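Local structure of DraIII (Deinococcus radiophilus, 4L0K) at residues A[33-41]-A[116-127]; A[155-164]-A[194-205]. The protein probably cleaves DNA at specific sequences as a type II restriction endonuclease of the His-Me finger clan, with two copies of the chain in the assembly. All blocks are in the same frame, centred on the assembly; numbering follows the deposited sequence.

Interaction 1 of 2, residues A[33-41]-A[116-127]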
loop_
_atom_site.group_PDB
_atom_site.type_symbol
_atom_site.label_atom_id
_atom_site.label_comp_id
_atom_site.label_asym_id
_atom_site.label_seq_id
_atom_site.Cartn_x
_atom_site.Cartn_y
_atom_site.Cartn_z
ATOM N N LEU A 33 -9.185 -14.174 34.079
ATOM C CA LEU A 33 -8.715 -13.126 33.156
ATOM C C LEU A 33 -8.756 -13.478 31.652
ATOM O O LEU A 33 -8.524 -14.624 31.244
ATOM C CB LEU A 33 -7.283 -12.718 33.502
ATOM C CG LEU A 33 -6.921 -12.138 34.862
ATOM C CD1 LEU A 33 -5.506 -12.555 35.201
ATOM C CD2 LEU A 33 -7.019 -10.633 34.839
ATOM N N GLU A 34 -9.017 -12.467 30.831
ATOM C CA GLU A 34 -9.053 -12.651 29.384
ATOM C C GLU A 34 -7.638 -12.669 28.775
ATOM O O GLU A 34 -7.361 -13.466 27.877
ATOM C CB GLU A 34 -9.932 -11.587 28.696
ATOM C CG GLU A 34 -10.250 -11.927 27.241
ATOM C CD GLU A 34 -11.064 -10.867 26.518
ATOM O OE1 GLU A 34 -11.047 -9.693 26.945
ATOM O OE2 GLU A 34 -11.720 -11.211 25.507
ATOM N N PHE A 35 -6.747 -11.806 29.269
ATOM C CA PHE A 35 -5.387 -11.734 28.727
ATOM C C PHE A 35 -4.282 -11.880 29.779
ATOM O O PHE A 35 -3.470 -10.962 29.940
ATOM C CB PHE A 35 -5.183 -10.423 27.945
ATOM C CG PHE A 35 -6.106 -10.264 26.759
ATOM C CD1 PHE A 35 -5.914 -11.015 25.603
ATOM C CD2 PHE A 35 -7.162 -9.359 26.798
ATOM C CE1 PHE A 35 -6.772 -10.875 24.512
ATOM C CE2 PHE A 35 -8.027 -9.209 25.720
ATOM C CZ PHE A 35 -7.831 -9.968 24.572
ATOM N N PRO A 36 -4.236 -13.031 30.489
ATOM C CA PRO A 36 -3.260 -13.230 31.575
ATOM C C PRO A 36 -1.807 -13.168 31.092
ATOM O O PRO A 36 -0.964 -12.516 31.718
ATOM C CB PRO A 36 -3.593 -14.635 32.097
ATOM C CG PRO A 36 -4.345 -15.310 30.979
ATOM C CD PRO A 36 -5.114 -14.207 30.317
ATOM N N PHE A 37 -1.540 -13.815 29.962
ATOM C CA PHE A 37 -0.220 -13.812 29.321
ATOM C C PHE A 37 0.285 -12.426 28.902
ATOM O O PHE A 37 1.441 -12.279 28.515
ATOM C CB PHE A 37 -0.227 -14.764 28.120
ATOM C CG PHE A 37 -1.335 -14.489 27.139
ATOM C CD1 PHE A 37 -2.624 -14.955 27.372
ATOM C CD2 PHE A 37 -1.093 -13.755 25.984
ATOM C CE1 PHE A 37 -3.646 -14.694 26.480
ATOM C CE2 PHE A 37 -2.118 -13.491 25.092
ATOM C CZ PHE A 37 -3.389 -13.966 25.337
ATOM N N LEU A 38 -0.572 -11.411 28.979
ATOM C CA LEU A 38 -0.145 -10.044 28.683
ATOM C C LEU A 38 0.103 -9.167 29.916
ATOM O O LEU A 38 0.590 -8.030 29.779
ATOM C CB LEU A 38 -1.121 -9.360 27.730
ATOM C CG LEU A 38 -0.888 -9.714 26.253
ATOM C CD1 LEU A 38 -2.038 -9.256 25.404
ATOM C CD2 LEU A 38 0.416 -9.107 25.773
ATOM N N VAL A 39 -0.182 -9.694 31.112
ATOM C CA VAL A 39 -0.091 -8.853 32.311
ATOM C C VAL A 39 1.290 -8.198 32.455
ATOM O O VAL A 39 1.404 -6.971 32.455
ATOM C CB VAL A 39 -0.524 -9.599 33.616
ATOM C CG1 VAL A 39 -0.204 -8.761 34.842
ATOM C CG2 VAL A 39 -2.014 -9.924 33.580
ATOM N N SER A 40 2.338 -9.009 32.518
ATOM C CA SER A 40 3.702 -8.481 32.586
ATOM C C SER A 40 4.004 -7.515 31.443
ATOM O O SER A 40 4.586 -6.441 31.673
ATOM C CB SER A 40 4.727 -9.608 32.597
ATOM O OG SER A 40 4.517 -10.464 33.704
ATOM N N LEU A 41 3.583 -7.861 30.227
ATOM C CA LEU A 41 3.905 -6.985 29.105
ATOM C C LEU A 41 3.207 -5.629 29.289
ATOM O O LEU A 41 3.818 -4.575 29.046
ATOM C CB LEU A 41 3.573 -7.629 27.753
ATOM C CG LEU A 41 4.275 -6.977 26.551
ATOM C CD1 LEU A 41 5.793 -7.068 26.713
ATOM C CD2 LEU A 41 3.837 -7.635 25.269
ATOM N N ILE A 116 -8.109 -14.670 20.085
ATOM C CA ILE A 116 -7.314 -14.897 21.297
ATOM C C ILE A 116 -6.018 -15.678 20.996
ATOM O O ILE A 116 -4.943 -15.325 21.498
ATOM C CB ILE A 116 -8.134 -15.579 22.445
ATOM C CG1 ILE A 116 -9.473 -14.867 22.673
ATOM C CG2 ILE A 116 -7.320 -15.647 23.733
ATOM C CD1 ILE A 116 -9.361 -13.392 22.908
ATOM N N ASP A 117 -6.120 -16.722 20.175
ATOM C CA ASP A 117 -4.950 -17.475 19.691
ATOM C C ASP A 117 -3.858 -16.572 19.094
ATOM O O ASP A 117 -2.688 -16.656 19.486
ATOM C CB ASP A 117 -5.358 -18.512 18.638
ATOM C CG ASP A 117 -6.095 -19.689 19.229
ATOM O OD1 ASP A 117 -6.008 -19.881 20.462
ATOM O OD2 ASP A 117 -6.756 -20.429 18.464
ATOM N N VAL A 118 -4.266 -15.721 18.149
ATOM C CA VAL A 118 -3.400 -14.715 17.537
ATOM C C VAL A 118 -2.731 -13.824 18.591
ATOM O O VAL A 118 -1.505 -13.626 18.548
ATOM C CB VAL A 118 -4.187 -13.847 16.511
ATOM C CG1 VAL A 118 -3.453 -12.532 16.206
ATOM C CG2 VAL A 118 -4.483 -14.655 15.222
ATOM N N ALA A 119 -3.525 -13.293 19.533
ATOM C CA ALA A 119 -2.950 -12.554 20.665
ATOM C C ALA A 119 -1.840 -13.354 21.388
ATOM O O ALA A 119 -0.767 -12.810 21.729
ATOM C CB ALA A 119 -4.040 -12.135 21.648
ATOM N N ARG A 120 -2.093 -14.644 21.606
ATOM C CA ARG A 120 -1.106 -15.463 22.319
ATOM C C ARG A 120 0.191 -15.616 21.503
ATOM O O ARG A 120 1.303 -15.511 22.034
ATOM C CB ARG A 120 -1.685 -16.835 22.667
ATOM C CG ARG A 120 -2.128 -17.004 24.116
ATOM C CD ARG A 120 -2.583 -18.446 24.375
ATOM N NE ARG A 120 -3.703 -18.810 23.512
ATOM C CZ ARG A 120 -4.961 -18.915 23.926
ATOM N NH1 ARG A 120 -5.268 -18.699 25.203
ATOM N NH2 ARG A 120 -5.915 -19.241 23.066
ATOM N N LYS A 121 0.026 -15.838 20.204
ATOM C CA LYS A 121 1.152 -16.058 19.308
ATOM C C LYS A 121 2.040 -14.837 19.276
ATOM O O LYS A 121 3.250 -14.933 19.401
ATOM C CB LYS A 121 0.653 -16.351 17.898
ATOM C CG LYS A 121 1.770 -16.466 16.878
ATOM C CD LYS A 121 2.702 -17.642 17.175
ATOM C CE LYS A 121 3.798 -17.732 16.128
ATOM N NZ LYS A 121 3.242 -17.883 14.748
ATOM N N LEU A 122 1.403 -13.688 19.109
ATOM C CA LEU A 122 2.087 -12.416 19.004
ATOM C C LEU A 122 2.821 -12.057 20.296
ATOM O O LEU A 122 3.908 -11.467 20.248
ATOM C CB LEU A 122 1.065 -11.336 18.642
ATOM C CG LEU A 122 1.007 -10.846 17.200
ATOM C CD1 LEU A 122 1.690 -11.788 16.217
ATOM C CD2 LEU A 122 -0.419 -10.576 16.786
ATOM N N THR A 123 2.238 -12.401 21.448
ATOM C CA THR A 123 2.954 -12.217 22.718
ATOM C C THR A 123 4.202 -13.110 22.793
ATOM O O THR A 123 5.289 -12.707 23.282
ATOM C CB THR A 123 2.051 -12.530 23.936
ATOM O OG1 THR A 123 0.803 -11.843 23.794
ATOM C CG2 THR A 123 2.732 -12.097 25.226
ATOM N N TRP A 124 4.032 -14.337 22.323
ATOM C CA TRP A 124 5.134 -15.292 22.296
ATOM C C TRP A 124 6.281 -14.777 21.402
ATOM O O TRP A 124 7.457 -14.852 21.778
ATOM C CB TRP A 124 4.617 -16.657 21.834
ATOM C CG TRP A 124 5.655 -17.751 21.730
ATOM C CD1 TRP A 124 6.160 -18.510 22.755
ATOM C CD2 TRP A 124 6.275 -18.238 20.528
ATOM N NE1 TRP A 124 7.061 -19.421 22.268
ATOM C CE2 TRP A 124 7.153 -19.281 20.909
ATOM C CE3 TRP A 124 6.181 -17.885 19.173
ATOM C CZ2 TRP A 124 7.950 -19.972 19.977
ATOM C CZ3 TRP A 124 6.961 -18.582 18.239
ATOM C CH2 TRP A 124 7.835 -19.618 18.652
ATOM N N LEU A 125 5.930 -14.236 20.235
ATOM C CA LEU A 125 6.927 -13.679 19.316
ATOM C C LEU A 125 7.601 -12.512 19.999
ATOM O O LEU A 125 8.821 -12.337 19.887
ATOM C CB LEU A 125 6.271 -13.151 18.033
ATOM C CG LEU A 125 6.278 -13.941 16.730
ATOM C CD1 LEU A 125 6.944 -15.307 16.882
ATOM C CD2 LEU A 125 4.853 -14.035 16.163
ATOM N N ALA A 126 6.797 -11.701 20.691
ATOM C CA ALA A 126 7.300 -10.441 21.255
ATOM C C ALA A 126 8.382 -10.687 22.311
ATOM O O ALA A 126 9.388 -9.975 22.362
ATOM C CB ALA A 126 6.163 -9.583 21.813
ATOM N N TYR A 127 8.187 -11.708 23.139
ATOM C CA TYR A 127 9.207 -12.021 24.144
ATOM C C TYR A 127 10.526 -12.563 23.550
ATOM O O TYR A 127 11.505 -12.750 24.265
ATOM C CB TYR A 127 8.639 -12.952 25.236
ATOM C CG TYR A 127 7.870 -12.185 26.282
ATOM C CD1 TYR A 127 8.528 -11.305 27.130
ATOM C CD2 TYR A 127 6.489 -12.324 26.419
ATOM C CE1 TYR A 127 7.841 -10.579 28.090
ATOM C CE2 TYR A 127 5.787 -11.598 27.394
ATOM C CZ TYR A 127 6.474 -10.723 28.219
ATOM O OH TYR A 127 5.821 -9.969 29.183
HETATM O O HOH W 1 3.263 -10.719 29.648
#
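Phe37 lies against Arg120 at the tight centre of this contact. CG of Arg120 sits over the middle of one face of the Phe37 ring, 3.5 Å from its centroid and 11° off the normal, which defines a CH-pi contact with the aliphatic part of the arginine. The ring gets there because CG of Phe37 stands between its own backbone N and carbonyl carbon (chi1 54°), directing it at helix 112-126. The Phe37 edge is filled too: CD2 lies 3.5 Å from Thr123 OG1. That hydroxyl donates to Ala119 O at 2.8 Å, approaching from the opposite face of the carbonyl plane to Thr123 N, so two donors grip one oxygen while Leu38 CD2 packs 3.4 Å from the same OG1. Beyond the ring, Arg120 bends at chi3 and turns NH2 to Asp117 OD1 (2.7 Å, in the guanidinium plane); NH1 has Gln23 and Tyr142 as partners.

Packing is looser toward Glu34 and Phe35, both partly exposed. Phe35 CE1 meets Ile116 CD1 obliquely at 4.0 Å, and the Glu34 carboxylate is held by Tyr112 and His20. At the other end a water replaces direct polar contact: it donates to Phe37 O, accepts from Leu41 N and lies 2.7 Å from Tyr127 OH, in the plane of that ring. Leu41 CD1 reaches Tyr127 CZ at 4.0 Å.

Thus the turn leading into helix 39-44 rests on helix 112-126, with helix 46-57 touching Leu38, Leu41 and Ala119, helix 137-147 packing on Arg120, Thr123 and Tyr127, and strand 194-198 meeting Val118 and Leu122.

Interaction 2 of 2, residues A[155-164]-A[194-205]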
loop_
_atom_site.group_PDB
_atom_site.type_symbol
_atom_site.label_atom_id
_atom_site.label_comp_id
_atom_site.label_asym_id
_atom_site.label_seq_id
_atom_site.Cartn_x
_atom_site.Cartn_y
_atom_site.Cartn_z
ATOM N N THR A 155 12.945 -13.736 16.861
ATOM C CA THR A 155 11.819 -13.119 16.168
ATOM C C THR A 155 12.275 -12.277 14.984
ATOM O O THR A 155 12.966 -11.273 15.164
ATOM C CB THR A 155 10.938 -12.305 17.131
ATOM O OG1 THR A 155 10.290 -13.216 18.026
ATOM C CG2 THR A 155 9.851 -11.531 16.362
ATOM N N ASN A 156 11.903 -12.710 13.774
ATOM C CA ASN A 156 12.245 -11.976 12.546
ATOM C C ASN A 156 11.021 -11.431 11.776
ATOM O O ASN A 156 9.909 -11.947 11.925
ATOM C CB ASN A 156 13.041 -12.869 11.583
ATOM C CG ASN A 156 14.245 -13.497 12.225
ATOM O OD1 ASN A 156 14.902 -12.884 13.060
ATOM N ND2 ASN A 156 14.545 -14.741 11.840
ATOM N N CYS A 157 11.243 -10.417 10.939
ATOM C CA CYS A 157 10.280 -10.050 9.902
ATOM C C CYS A 157 9.876 -11.321 9.159
ATOM O O CYS A 157 10.740 -12.077 8.715
ATOM C CB CYS A 157 10.898 -9.023 8.932
ATOM S SG CYS A 157 9.815 -8.369 7.558
ATOM N N GLU A 158 8.570 -11.572 9.037
ATOM C CA GLU A 158 8.078 -12.769 8.346
ATOM C C GLU A 158 8.385 -12.749 6.856
ATOM O O GLU A 158 8.491 -13.815 6.245
ATOM C CB GLU A 158 6.569 -12.966 8.548
ATOM C CG GLU A 158 6.181 -13.207 9.974
ATOM C CD GLU A 158 6.643 -14.559 10.485
ATOM O OE1 GLU A 158 6.832 -15.475 9.653
ATOM O OE2 GLU A 158 6.801 -14.701 11.717
ATOM N N ILE A 159 8.477 -11.538 6.289
ATOM C CA ILE A 159 8.890 -11.326 4.900
ATOM C C ILE A 159 10.419 -11.118 4.719
ATOM O O ILE A 159 11.025 -11.968 4.100
ATOM C CB ILE A 159 8.137 -10.142 4.249
ATOM C CG1 ILE A 159 6.629 -10.390 4.265
ATOM C CG2 ILE A 159 8.644 -9.908 2.837
ATOM C CD1 ILE A 159 5.886 -9.553 5.265
ATOM N N CYS A 160 10.980 -9.998 5.238
ATOM C CA CYS A 160 12.441 -9.622 5.258
ATOM C C CYS A 160 13.334 -10.854 5.704
ATOM O O CYS A 160 14.384 -11.125 5.140
ATOM C CB CYS A 160 12.742 -8.252 6.101
ATOM S SG CYS A 160 11.097 -7.088 6.609
ATOM N N LYS A 161 12.865 -11.610 6.700
ATOM C CA LYS A 161 13.671 -12.542 7.516
ATOM C C LYS A 161 14.753 -11.870 8.363
ATOM O O LYS A 161 15.604 -12.557 8.937
ATOM C CB LYS A 161 14.284 -13.720 6.734
ATOM C CG LYS A 161 13.320 -14.507 5.881
ATOM C CD LYS A 161 12.073 -14.954 6.618
ATOM C CE LYS A 161 11.237 -15.860 5.685
ATOM N NZ LYS A 161 9.818 -16.081 6.081
ATOM N N LEU A 162 14.721 -10.539 8.432
ATOM C CA LEU A 162 15.613 -9.760 9.293
ATOM C C LEU A 162 15.155 -9.808 10.742
ATOM O O LEU A 162 13.960 -9.726 11.011
ATOM C CB LEU A 162 15.660 -8.297 8.839
ATOM C CG LEU A 162 16.625 -7.952 7.711
ATOM C CD1 LEU A 162 16.557 -6.474 7.415
ATOM C CD2 LEU A 162 18.029 -8.354 8.123
ATOM N N PRO A 163 16.106 -9.953 11.682
ATOM C CA PRO A 163 15.809 -9.918 13.125
ATOM C C PRO A 163 15.160 -8.602 13.531
ATOM O O PRO A 163 15.661 -7.547 13.150
ATOM C CB PRO A 163 17.203 -10.023 13.775
ATOM C CG PRO A 163 18.038 -10.709 12.764
ATOM C CD PRO A 163 17.525 -10.253 11.417
ATOM N N LEU A 164 14.061 -8.653 14.277
ATOM C CA LEU A 164 13.413 -7.426 14.728
ATOM C C LEU A 164 13.870 -7.072 16.144
ATOM O O LEU A 164 14.236 -7.954 16.933
ATOM C CB LEU A 164 11.888 -7.556 14.671
ATOM C CG LEU A 164 11.345 -7.891 13.281
ATOM C CD1 LEU A 164 9.848 -8.065 13.327
ATOM C CD2 LEU A 164 11.750 -6.809 12.277
ATOM N N VAL A 194 0.257 -15.965 11.753
ATOM C CA VAL A 194 0.621 -14.572 12.057
ATOM C C VAL A 194 2.031 -14.363 12.573
ATOM O O VAL A 194 2.650 -15.281 13.111
ATOM C CB VAL A 194 -0.372 -13.867 13.011
ATOM C CG1 VAL A 194 -1.718 -13.696 12.322
ATOM C CG2 VAL A 194 -0.490 -14.631 14.350
ATOM N N GLY A 195 2.526 -13.140 12.399
ATOM C CA GLY A 195 3.803 -12.772 12.980
ATOM C C GLY A 195 4.031 -11.280 12.910
ATOM O O GLY A 195 3.084 -10.527 12.813
ATOM N N PHE A 196 5.285 -10.850 12.936
ATOM C CA PHE A 196 5.587 -9.436 12.761
ATOM C C PHE A 196 6.340 -9.186 11.452
ATOM O O PHE A 196 7.076 -10.069 10.952
ATOM C CB PHE A 196 6.389 -8.903 13.954
ATOM C CG PHE A 196 5.653 -8.986 15.276
ATOM C CD1 PHE A 196 4.394 -8.444 15.420
ATOM C CD2 PHE A 196 6.239 -9.601 16.366
ATOM C CE1 PHE A 196 3.721 -8.519 16.625
ATOM C CE2 PHE A 196 5.576 -9.685 17.592
ATOM C CZ PHE A 196 4.305 -9.144 17.712
ATOM N N ALA A 197 6.142 -7.991 10.895
ATOM C CA ALA A 197 6.827 -7.582 9.661
ATOM C C ALA A 197 7.112 -6.087 9.665
ATOM O O ALA A 197 6.321 -5.308 10.201
ATOM C CB ALA A 197 5.992 -7.932 8.453
ATOM N N HIS A 198 8.241 -5.687 9.078
ATOM C CA HIS A 198 8.447 -4.284 8.732
ATOM C C HIS A 198 7.264 -3.773 7.934
ATOM O O HIS A 198 6.704 -4.503 7.106
ATOM C CB HIS A 198 9.678 -4.101 7.843
ATOM C CG HIS A 198 10.955 -4.478 8.503
ATOM N ND1 HIS A 198 11.606 -5.658 8.230
ATOM C CD2 HIS A 198 11.689 -3.844 9.450
ATOM C CE1 HIS A 198 12.700 -5.728 8.973
ATOM N NE2 HIS A 198 12.770 -4.643 9.722
ATOM N N ARG A 199 6.911 -2.516 8.174
ATOM C CA ARG A 199 5.884 -1.832 7.398
ATOM C C ARG A 199 6.138 -2.018 5.905
ATOM O O ARG A 199 5.265 -2.498 5.177
ATOM C CB ARG A 199 5.885 -0.352 7.750
ATOM C CG ARG A 199 5.179 0.528 6.748
ATOM C CD ARG A 199 3.744 0.759 7.125
ATOM N NE ARG A 199 3.023 1.402 6.030
ATOM C CZ ARG A 199 1.705 1.346 5.855
ATOM N NH1 ARG A 199 1.156 1.966 4.819
ATOM N NH2 ARG A 199 0.937 0.669 6.709
ATOM N N PHE A 200 7.347 -1.691 5.461
ATOM C CA PHE A 200 7.673 -1.829 4.046
ATOM C C PHE A 200 7.362 -3.231 3.513
ATOM O O PHE A 200 6.705 -3.382 2.474
ATOM C CB PHE A 200 9.144 -1.481 3.737
ATOM C CG PHE A 200 9.480 -1.631 2.277
ATOM C CD1 PHE A 200 9.279 -0.568 1.390
ATOM C CD2 PHE A 200 9.922 -2.848 1.776
ATOM C CE1 PHE A 200 9.543 -0.713 0.024
ATOM C CE2 PHE A 200 10.191 -3.003 0.411
ATOM C CZ PHE A 200 9.993 -1.933 -0.466
ATOM N N CYS A 201 7.856 -4.241 4.220
ATOM C CA CYS A 201 7.758 -5.624 3.754
ATOM C C CYS A 201 6.290 -6.053 3.730
ATOM O O CYS A 201 5.819 -6.721 2.800
ATOM C CB CYS A 201 8.579 -6.561 4.663
ATOM S SG CYS A 201 10.354 -6.119 4.922
ATOM N N ASN A 202 5.571 -5.640 4.768
ATOM C CA ASN A 202 4.151 -5.912 4.875
ATOM C C ASN A 202 3.330 -5.284 3.743
ATOM O O ASN A 202 2.475 -5.955 3.173
ATOM C CB ASN A 202 3.613 -5.459 6.231
ATOM C CG ASN A 202 2.350 -6.184 6.616
ATOM O OD1 ASN A 202 2.151 -7.332 6.239
ATOM N ND2 ASN A 202 1.491 -5.519 7.368
ATOM N N VAL A 203 3.575 -4.023 3.392
ATOM C CA VAL A 203 2.832 -3.493 2.240
ATOM C C VAL A 203 3.300 -4.086 0.894
ATOM O O VAL A 203 2.476 -4.300 0.021
ATOM C CB VAL A 203 2.653 -1.944 2.211
ATOM C CG1 VAL A 203 2.795 -1.316 3.604
ATOM C CG2 VAL A 203 3.552 -1.304 1.212
ATOM N N ALA A 204 4.587 -4.426 0.758
ATOM C CA ALA A 204 5.054 -5.055 -0.483
ATOM C C ALA A 204 4.340 -6.383 -0.744
ATOM O O ALA A 204 3.945 -6.677 -1.873
ATOM C CB ALA A 204 6.594 -5.266 -0.473
ATOM N N GLN A 205 4.186 -7.187 0.306
ATOM C CA GLN A 205 3.587 -8.506 0.159
ATOM C C GLN A 205 2.155 -8.424 -0.383
ATOM O O GLN A 205 1.721 -9.294 -1.143
ATOM C CB GLN A 205 3.629 -9.248 1.501
ATOM C CG GLN A 205 3.154 -10.685 1.467
ATOM C CD GLN A 205 2.682 -11.169 2.846
ATOM O OE1 GLN A 205 2.913 -10.514 3.857
ATOM N NE2 GLN A 205 2.010 -12.308 2.878
HETATM O O HOH W 2 7.463 -12.561 13.349
HETATM O O HOH W 3 5.344 -16.839 12.897
#
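The His198 imidazole takes Leu164 CD2 over one face, 3.8 Å from the ring centroid and 29° off the normal, while Leu162 CB approaches its edge in plane, 3.9 Å from CE1. Thr155 CG2 meets the edge of the Phe196 ring, which also makes an edge-to-face pair with Phe169. Leu164 spans both residues: with its CG anti to the carbonyl carbon (chi1 -58°), CD1 packs 3.6 Å from Phe196 CB. Glu158 N donates a hydrogen bond to Phe196 O (2.9 Å), tying the loop to the strand. Strands 179-183 and 194-198 followed by helix 199-205 form the beta-beta-alpha core expected of the His-Me finger clan. Its His198 and Cys201 meet Cys157 and Cys160 of the loop 155-164; Cys160 SG is modelled in disulfides to both Cys157 and Cys201, a doubtful double link, and the cluster is consistent with a zinc-type structural site. Ile159 CD1 wedges between Ala197 CB (3.6 Å) and Gln205 OE1 (3.4 Å), whose amide NE2 bonds to Lys208 O and His183 O. Cut back to an alanine, this isoleucine would probably leave a gap under the loop, where Ala197 CB loses its neighbour. Phe200 carries the helix to Trp216 of the second subunit, ring edge to face.

Interactions 1 and 2 follow one another along the chain, and their centres lie 19 Å apart. They nevertheless touch through the C-terminal half of helix 112-126. Its Leu125 O is 2.5 Å from Thr155 OG1, and Lys121 NZ is 3.1 Å from Val194 O, both probable hydrogen bonds. Apolar packing joins them as well, with Leu125 CB 3.6 Å from Phe196 CE2. One side of the helix therefore carries the segment 33-41, and another meets the strand of 194-205. Interaction 2 contributes a strand and helix to the beta-beta-alpha unit, which in relatives holds the nuclease site; interaction 1 lies in the helical part that backs it.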